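Local coordinates for protein archaemetzincin (Archaeoglobus fulgidus, PDB 3ZVS) that probably acts as a zinc-dependent metalloprotease of the metzincin type, with one catalytic and one apparently structural zinc ion and no known natural substrate, at residues Ile3-Leu8 / Leu66-Lys71; Arg47-Ser52 / Asp72-Gly77. One frame throughout, in Å; residues are numbered along the deposited sequence.

How the interactions relate
Both contacts join parallel strands, and they follow directly on one another: strand 65-69 of interaction 1 runs through G70 and K71 into strand 73-74 of interaction 2. Their centres lie about 16 Å apart, and they touch where K71 CB packs 3.7 Å from Y50 CD1. Interaction 1 sits inside the main five-stranded sheet, interaction 2 in a separate small three-stranded sheet. A malonate ion, probably from the crystallisation liquor, connects them as well, bound by K71 NZ and Y50 OH. Toward the active site, the side chain of L66 is about 4 Å from that of E118, the inferred proton acceptor, and that of I73 about 7 Å from it.

Interaction 1: residues Ile3-Leu8 / Leu66-Lys71; sequences IYIQPL and LGVTGK
T69 OG1 donates to L8 O at 2.7 Å, nearly in line with the carbonyl bond, and accepts from K71 N at 3.1 Å, closing an ST turn at the end of strand 65-69. With OG1 anti to the backbone N (chi1 -173°), the hydroxyl reaches across to segment 3-8 while still serving its own turn. An alanine at T69 would remove the hydroxyl and is likely to leave L8 O without this donor and the turn at K71 less firmly held. Before it, four backbone bonds join the two segments as a parallel ladder: L66 N to Y4 O, Q6 N to L66 O, V68 N to Q6 O and L8 N to V68 O, the last 2.8 Å. On the face of I5, P7, L66 and V68, methyls I5 CG2 and V68 CG2 meet at 4.0 Å beneath helix 12-26, whose L18 touches both residues. L8 CD1 lies 4.1 Å from G67 CA. Q6 bends at chi2 (61°), NE2 reaching P7 O from above the carbonyl plane and also P34 O. L66 packs on A115, E118 and I119 of helix 104-122; the pair belongs to the central sheet that backs this zinc-binding helix, as in the metzincin fold.

Interaction 2: residues Arg47-Ser52 / Asp72-Gly77; sequences RRQYNS and DIYAKG
The guanidinium of R47 lies flat over one face of the Y74 ring, planes 15° apart and centres 3.8 Å apart, a cation-pi stack in which R47 CZ comes within 3.4 Å of Y74 CD2. R47 CD sits over the same face in a CH-pi contact, because the chain bends at chi3 (64°) and folds the whole end along the ring. At the edge of the guanidinium and in its plane, Q49 OE1 takes both R47 NE, at 2.9 Å, and R47 NH2; this paired grip holds the guanidinium against turning on the ring. The other end of the same amide is held too: Q49 NE2 donates to D72 OD2 at 2.8 Å, meeting the oxygen from above the carboxylate plane, and also reaches N79 O. R98 pairs with D72 OD2 in a salt bridge, so the carboxylate probably stays charged. The N51 amide stands nearly perpendicular to the Y74 ring, with N51 ND2 3.5 Å from Y74 CZ; a water links ND2 to K76 N, while OD1 caps helix 52-58 at C54 N. Three backbone bonds pair the strands, Y50 N to D72 O, Y74 N to Y50 O and S52 N to Y74 O. On the face bearing Y50 and I73, Y50 CB lies 4.2 Å from I73 CG2, and both side chains touch I55 of the helix. S52 OG, 3.4 Å from A75 CB, bonds to E84. The arrangement is a short parallel pair whose strand 49-51 leads straight into an N-capped helix, completing a small three-stranded sheet with strand 43-44 across a G1 beta bulge.

Interaction 1: residues Ile3-Leu8 / Leu66-Lys71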
ATOM      1  N   ILE A   3       5.440 -11.318   4.464  1.00 14.22           N
ATOM      2  CA  ILE A   3       4.904 -10.295   3.567  1.00 12.62           C
ATOM      3  C   ILE A   3       5.629 -10.470   2.242  1.00 13.81           C
ATOM      4  O   ILE A   3       6.860 -10.455   2.207  1.00 14.96           O
ATOM      5  CB  ILE A   3       5.180  -8.869   4.090  1.00 15.38           C
ATOM      6  CG1 ILE A   3       4.532  -8.682   5.468  1.00 16.60           C
ATOM      7  CG2 ILE A   3       4.704  -7.822   3.073  1.00 15.45           C
ATOM      8  CD1 ILE A   3       4.940  -7.427   6.198  1.00 16.25           C
ATOM      9  N   TYR A   4       4.844 -10.634   1.179  1.00 14.11           N
ATOM     10  CA  TYR A   4       5.351 -10.769  -0.183  1.00 13.48           C
ATOM     11  C   TYR A   4       5.067  -9.468  -0.889  1.00 13.28           C
ATOM     12  O   TYR A   4       3.910  -9.080  -1.033  1.00 15.55           O
ATOM     13  CB  TYR A   4       4.637 -11.918  -0.900  1.00 14.42           C
ATOM     14  CG  TYR A   4       4.895 -13.244  -0.227  1.00 18.26           C
ATOM     15  CD1 TYR A   4       4.124 -13.658   0.840  1.00 19.46           C
ATOM     16  CD2 TYR A   4       5.930 -14.068  -0.648  1.00 20.21           C
ATOM     17  CE1 TYR A   4       4.360 -14.855   1.461  1.00 17.94           C
ATOM     18  CE2 TYR A   4       6.181 -15.276  -0.020  1.00 22.54           C
ATOM     19  CZ  TYR A   4       5.385 -15.663   1.022  1.00 24.08           C
ATOM     20  OH  TYR A   4       5.634 -16.870   1.652  1.00 29.75           O
ATOM     21  N   ILE A   5       6.107  -8.774  -1.320  1.00 12.46           N
ATOM     22  CA  ILE A   5       5.956  -7.569  -2.115  1.00 10.61           C
ATOM     23  C   ILE A   5       5.981  -7.942  -3.583  1.00 13.41           C
ATOM     24  O   ILE A   5       6.924  -8.547  -4.066  1.00 12.90           O
ATOM     25  CB  ILE A   5       7.080  -6.554  -1.828  1.00 10.47           C
ATOM     26  CG1 ILE A   5       7.127  -6.183  -0.347  1.00 13.21           C
ATOM     27  CG2 ILE A   5       6.941  -5.303  -2.662  1.00 12.95           C
ATOM     28  CD1 ILE A   5       8.429  -5.536   0.072  1.00 16.47           C
ATOM     29  N   GLN A   6       4.922  -7.575  -4.284  1.00 12.43           N
ATOM     30  CA  GLN A   6       4.801  -7.815  -5.710  1.00 11.29           C
ATOM     31  C   GLN A   6       4.957  -6.480  -6.459  1.00 10.05           C
ATOM     32  O   GLN A   6       4.018  -5.670  -6.531  1.00 10.38           O
ATOM     33  CB  GLN A   6       3.427  -8.427  -6.062  1.00 12.98           C
ATOM     34  CG  GLN A   6       3.195  -8.567  -7.567  1.00 12.80           C
ATOM     35  CD  GLN A   6       4.221  -9.475  -8.200  1.00 13.60           C
ATOM     36  OE1 GLN A   6       4.261 -10.679  -7.918  1.00 19.32           O
ATOM     37  NE2 GLN A   6       5.069  -8.921  -9.021  1.00 14.07           N
ATOM     38  N   PRO A   7       6.131  -6.231  -7.046  1.00 10.17           N
ATOM     39  CA  PRO A   7       6.302  -5.009  -7.828  1.00  8.96           C
ATOM     40  C   PRO A   7       5.457  -5.078  -9.100  1.00 11.59           C
ATOM     41  O   PRO A   7       5.515  -6.087  -9.831  1.00 10.54           O
ATOM     42  CB  PRO A   7       7.830  -4.982  -8.137  1.00 10.71           C
ATOM     43  CG  PRO A   7       8.426  -6.017  -7.229  1.00 10.90           C
ATOM     44  CD  PRO A   7       7.351  -7.057  -7.069  1.00 11.23           C
ATOM     45  N   LEU A   8       4.693  -4.043  -9.364  1.00  9.94           N
ATOM     46  CA  LEU A   8       3.824  -3.970 -10.522  1.00  9.54           C
ATOM     47  C   LEU A   8       4.019  -2.624 -11.190  1.00  8.88           C
ATOM     48  O   LEU A   8       3.384  -1.637 -10.789  1.00 10.97           O
ATOM     49  CB  LEU A   8       2.368  -4.119 -10.116  1.00 13.02           C
ATOM     50  CG  LEU A   8       1.965  -5.430  -9.477  1.00 14.81           C
ATOM     51  CD1 LEU A   8       0.563  -5.327  -8.900  1.00 13.97           C
ATOM     52  CD2 LEU A   8       2.029  -6.577 -10.434  1.00 14.38           C
ATOM     53  N   LEU A  66       1.372  -7.789  -0.934  1.00 11.56           N
ATOM     54  CA  LEU A  66       1.174  -6.373  -1.236  1.00 11.27           C
ATOM     55  C   LEU A  66       1.728  -6.053  -2.611  1.00  9.57           C
ATOM     56  O   LEU A  66       2.934  -6.092  -2.832  1.00 11.08           O
ATOM     57  CB  LEU A  66       1.879  -5.479  -0.219  1.00 11.76           C
ATOM     58  CG  LEU A  66       1.775  -3.970  -0.494  1.00  9.80           C
ATOM     59  CD1 LEU A  66       0.371  -3.426  -0.285  1.00 11.15           C
ATOM     60  CD2 LEU A  66       2.774  -3.189   0.372  1.00 11.84           C
ATOM     61  N   GLY A  67       0.830  -5.738  -3.543  1.00  9.56           N
ATOM     62  CA  GLY A  67       1.229  -5.227  -4.841  1.00  8.73           C
ATOM     63  C   GLY A  67       1.564  -3.761  -4.710  1.00 11.17           C
ATOM     64  O   GLY A  67       0.900  -3.043  -3.950  1.00 13.09           O
ATOM     65  N   VAL A  68       2.602  -3.308  -5.398  1.00  9.21           N
ATOM     66  CA  VAL A  68       3.030  -1.913  -5.314  1.00  9.86           C
ATOM     67  C   VAL A  68       3.285  -1.405  -6.718  1.00  9.70           C
ATOM     68  O   VAL A  68       4.031  -2.027  -7.471  1.00  9.31           O
ATOM     69  CB  VAL A  68       4.319  -1.738  -4.480  1.00  9.90           C
ATOM     70  CG1 VAL A  68       4.616  -0.274  -4.300  1.00 11.75           C
ATOM     71  CG2 VAL A  68       4.221  -2.428  -3.092  1.00 10.48           C
ATOM     72  N   THR A  69       2.613  -0.316  -7.091  1.00  8.60           N
ATOM     73  CA  THR A  69       2.680   0.233  -8.415  1.00  7.62           C
ATOM     74  C   THR A  69       2.963   1.716  -8.402  1.00  9.49           C
ATOM     75  O   THR A  69       2.549   2.451  -7.478  1.00  9.98           O
ATOM     76  CB  THR A  69       1.371  -0.061  -9.207  1.00 10.79           C
ATOM     77  OG1 THR A  69       1.539   0.362 -10.559  1.00  9.91           O
ATOM     78  CG2 THR A  69       0.129   0.670  -8.631  1.00  9.18           C
ATOM     79  N   GLY A  70       3.630   2.178  -9.451  1.00  8.08           N
ATOM     80  CA  GLY A  70       3.797   3.579  -9.729  1.00  9.18           C
ATOM     81  C   GLY A  70       2.698   4.219 -10.549  1.00 10.50           C
ATOM     82  O   GLY A  70       2.704   5.428 -10.788  1.00 10.95           O
ATOM     83  N   LYS A  71       1.758   3.396 -11.035  1.00  8.17           N
ATOM     84  CA  LYS A  71       0.613   3.853 -11.808  1.00  8.44           C
ATOM     85  C   LYS A  71      -0.469   4.369 -10.864  1.00  8.79           C
ATOM     86  O   LYS A  71      -0.693   3.817  -9.788  1.00  8.82           O
ATOM     87  CB  LYS A  71       0.021   2.697 -12.643  1.00  9.53           C
ATOM     88  CG  LYS A  71       0.957   2.091 -13.672  1.00  9.88           C
ATOM     89  CD  LYS A  71       1.244   3.017 -14.847  1.00 10.47           C
ATOM     90  CE  LYS A  71       2.039   2.231 -15.882  1.00 13.67           C
ATOM     91  NZ  LYS A  71       2.184   3.054 -17.104  1.00 12.78           N
TER

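Interaction 2: residues Arg47-Ser52 / Asp72-Gly77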
ATOM      1  N   ARG A  47     -10.024   6.794 -18.155  1.00 18.66           N
ATOM      2  CA  ARG A  47      -9.513   7.528 -17.007  1.00 15.60           C
ATOM      3  C   ARG A  47      -7.992   7.628 -16.983  1.00 15.56           C
ATOM      4  O   ARG A  47      -7.430   8.443 -16.246  1.00 15.72           O
ATOM      5  CB  ARG A  47      -9.995   6.858 -15.719  1.00 16.13           C
ATOM      6  CG  ARG A  47     -11.508   6.827 -15.614  1.00 18.91           C
ATOM      7  CD  ARG A  47     -11.964   5.968 -14.495  1.00 21.72           C
ATOM      8  NE  ARG A  47     -11.491   6.555 -13.260  1.00 18.37           N
ATOM      9  CZ  ARG A  47     -12.212   6.815 -12.177  1.00 21.55           C
ATOM     10  NH1 ARG A  47     -13.489   6.525 -12.106  1.00 26.11           N
ATOM     11  NH2 ARG A  47     -11.608   7.357 -11.128  1.00 15.23           N
ATOM     12  N   ARG A  48      -7.334   6.791 -17.779  1.00 16.48           N
ATOM     13  CA  ARG A  48      -5.888   6.645 -17.784  1.00 16.79           C
ATOM     14  C   ARG A  48      -5.384   6.275 -16.370  1.00 16.53           C
ATOM     15  O   ARG A  48      -4.316   6.711 -15.929  1.00 16.56           O
ATOM     16  CB  ARG A  48      -5.234   7.902 -18.373  1.00 24.09           C
ATOM     17  CG  ARG A  48      -5.803   8.188 -19.783  1.00 27.56           C
ATOM     18  CD  ARG A  48      -4.946   9.052 -20.736  1.00 42.84           C
ATOM     19  NE  ARG A  48      -5.708   9.294 -21.975  1.00 48.90           N
ATOM     20  CZ  ARG A  48      -5.307  10.045 -22.999  1.00 54.65           C
ATOM     21  NH1 ARG A  48      -4.129  10.663 -22.974  1.00 57.83           N
ATOM     22  NH2 ARG A  48      -6.096  10.177 -24.061  1.00 57.13           N
ATOM     23  N   GLN A  49      -6.182   5.453 -15.684  1.00 13.28           N
ATOM     24  CA  GLN A  49      -5.876   4.883 -14.379  1.00 12.49           C
ATOM     25  C   GLN A  49      -6.154   3.404 -14.385  1.00 12.71           C
ATOM     26  O   GLN A  49      -6.952   2.921 -15.202  1.00 10.87           O
ATOM     27  CB  GLN A  49      -6.747   5.496 -13.273  1.00 11.96           C
ATOM     28  CG  GLN A  49      -6.655   6.980 -13.127  1.00 13.57           C
ATOM     29  CD  GLN A  49      -7.687   7.510 -12.160  1.00 12.27           C
ATOM     30  OE1 GLN A  49      -8.881   7.353 -12.400  1.00 13.25           O
ATOM     31  NE2 GLN A  49      -7.265   8.121 -11.064  1.00 11.72           N
ATOM     32  N   TYR A  50      -5.555   2.679 -13.447  1.00  9.92           N
ATOM     33  CA  TYR A  50      -5.782   1.260 -13.264  1.00  9.36           C
ATOM     34  C   TYR A  50      -6.749   1.039 -12.118  1.00 10.64           C
ATOM     35  O   TYR A  50      -6.729   1.753 -11.091  1.00 11.37           O
ATOM     36  CB  TYR A  50      -4.451   0.524 -13.012  1.00 10.08           C
ATOM     37  CG  TYR A  50      -3.566   0.460 -14.231  1.00  9.60           C
ATOM     38  CD1 TYR A  50      -2.860   1.587 -14.665  1.00  9.38           C
ATOM     39  CD2 TYR A  50      -3.434  -0.724 -14.967  1.00 10.09           C
ATOM     40  CE1 TYR A  50      -2.046   1.550 -15.813  1.00 10.72           C
ATOM     41  CE2 TYR A  50      -2.623  -0.787 -16.098  1.00  8.27           C
ATOM     42  CZ  TYR A  50      -1.928   0.336 -16.519  1.00 10.66           C
ATOM     43  OH  TYR A  50      -1.140   0.266 -17.656  1.00 11.16           O
ATOM     44  N   ASN A  51      -7.643   0.066 -12.270  1.00 10.19           N
ATOM     45  CA  ASN A  51      -8.585  -0.248 -11.221  1.00 10.01           C
ATOM     46  C   ASN A  51      -7.943  -1.142 -10.166  1.00 10.68           C
ATOM     47  O   ASN A  51      -7.412  -2.223 -10.458  1.00 11.12           O
ATOM     48  CB  ASN A  51      -9.813  -0.924 -11.828  1.00  9.90           C
ATOM     49  CG  ASN A  51     -10.846  -1.250 -10.784  1.00 11.01           C
ATOM     50  OD1 ASN A  51     -10.739  -2.243 -10.081  1.00 11.46           O
ATOM     51  ND2 ASN A  51     -11.847  -0.383 -10.650  1.00 13.92           N
ATOM     52  N   SER A  52      -7.965  -0.670  -8.909  1.00  9.77           N
ATOM     53  CA  SER A  52      -7.344  -1.384  -7.819  1.00  9.73           C
ATOM     54  C   SER A  52      -7.939  -2.732  -7.487  1.00  9.63           C
ATOM     55  O   SER A  52      -7.212  -3.675  -7.113  1.00 12.47           O
ATOM     56  CB  SER A  52      -7.375  -0.481  -6.558  1.00 11.32           C
ATOM     57  OG  SER A  52      -8.701  -0.165  -6.155  1.00 11.74           O
ATOM     58  N   ASP A  72      -1.172   5.412 -11.293  1.00  8.48           N
ATOM     59  CA  ASP A  72      -2.338   5.912 -10.550  1.00  8.45           C
ATOM     60  C   ASP A  72      -3.437   4.854 -10.603  1.00  9.21           C
ATOM     61  O   ASP A  72      -3.744   4.271 -11.670  1.00  9.56           O
ATOM     62  CB  ASP A  72      -2.821   7.230 -11.190  1.00  9.80           C
ATOM     63  CG  ASP A  72      -3.718   8.066 -10.300  1.00  9.87           C
ATOM     64  OD1 ASP A  72      -3.603   7.983  -9.075  1.00  9.81           O
ATOM     65  OD2 ASP A  72      -4.517   8.840 -10.885  1.00 10.34           O
ATOM     66  N   ILE A  73      -4.065   4.627  -9.456  1.00  9.23           N
ATOM     67  CA  ILE A  73      -5.178   3.708  -9.323  1.00  9.10           C
ATOM     68  C   ILE A  73      -6.429   4.358  -8.741  1.00 10.12           C
ATOM     69  O   ILE A  73      -6.389   5.395  -8.094  1.00 10.13           O
ATOM     70  CB  ILE A  73      -4.798   2.466  -8.471  1.00  8.98           C
ATOM     71  CG1 ILE A  73      -4.420   2.862  -7.033  1.00  9.30           C
ATOM     72  CG2 ILE A  73      -3.595   1.719  -9.123  1.00 10.15           C
ATOM     73  CD1 ILE A  73      -4.095   1.702  -6.123  1.00  9.50           C
ATOM     74  N   TYR A  74      -7.556   3.731  -9.047  1.00  9.13           N
ATOM     75  CA  TYR A  74      -8.858   4.149  -8.530  1.00 10.37           C
ATOM     76  C   TYR A  74      -9.680   2.900  -8.216  1.00 10.25           C
ATOM     77  O   TYR A  74      -9.329   1.807  -8.579  1.00 11.00           O
ATOM     78  CB  TYR A  74      -9.604   5.003  -9.585  1.00 12.20           C
ATOM     79  CG  TYR A  74     -10.257   4.141 -10.654  1.00 13.55           C
ATOM     80  CD1 TYR A  74      -9.507   3.571 -11.667  1.00 12.12           C
ATOM     81  CD2 TYR A  74     -11.618   3.886 -10.641  1.00 14.32           C
ATOM     82  CE1 TYR A  74     -10.085   2.746 -12.638  1.00 12.41           C
ATOM     83  CE2 TYR A  74     -12.194   3.065 -11.581  1.00 14.10           C
ATOM     84  CZ  TYR A  74     -11.427   2.502 -12.573  1.00 11.98           C
ATOM     85  OH  TYR A  74     -11.976   1.666 -13.523  1.00 16.22           O
ATOM     86  N   ALA A  75     -10.764   3.083  -7.459  1.00 11.86           N
ATOM     87  CA  ALA A  75     -11.752   2.031  -7.233  1.00 14.68           C
ATOM     88  C   ALA A  75     -13.120   2.671  -7.454  1.00 18.16           C
ATOM     89  O   ALA A  75     -13.245   3.888  -7.555  1.00 15.62           O
ATOM     90  CB  ALA A  75     -11.649   1.497  -5.865  1.00 16.57           C
ATOM     91  N   LYS A  76     -14.131   1.835  -7.599  1.00 16.66           N
ATOM     92  CA  LYS A  76     -15.459   2.336  -7.901  1.00 21.15           C
ATOM     93  C   LYS A  76     -15.852   3.497  -6.994  1.00 14.40           C
ATOM     94  O   LYS A  76     -15.693   3.431  -5.780  1.00 15.42           O
ATOM     95  CB  LYS A  76     -16.471   1.229  -7.711  1.00 26.35           C
ATOM     96  CG  LYS A  76     -17.901   1.709  -7.906  1.00 28.87           C
ATOM     97  CD  LYS A  76     -18.885   0.537  -7.972  1.00 33.47           C
ATOM     98  CE  LYS A  76     -18.523  -0.550  -6.972  1.00 37.59           C
ATOM     99  NZ  LYS A  76     -18.844  -0.177  -5.582  1.00 49.16           N
ATOM    100  N   GLY A  77     -16.336   4.554  -7.620  1.00 16.41           N
ATOM    101  CA  GLY A  77     -16.848   5.713  -6.922  1.00 20.77           C
ATOM    102  C   GLY A  77     -15.791   6.684  -6.448  1.00 18.53           C
ATOM    103  O   GLY A  77     -16.122   7.733  -5.901  1.00 18.14           O
TER
HETATM  104  O   HOH W   1     -13.440  -0.995  -8.111  1.00 17.01           O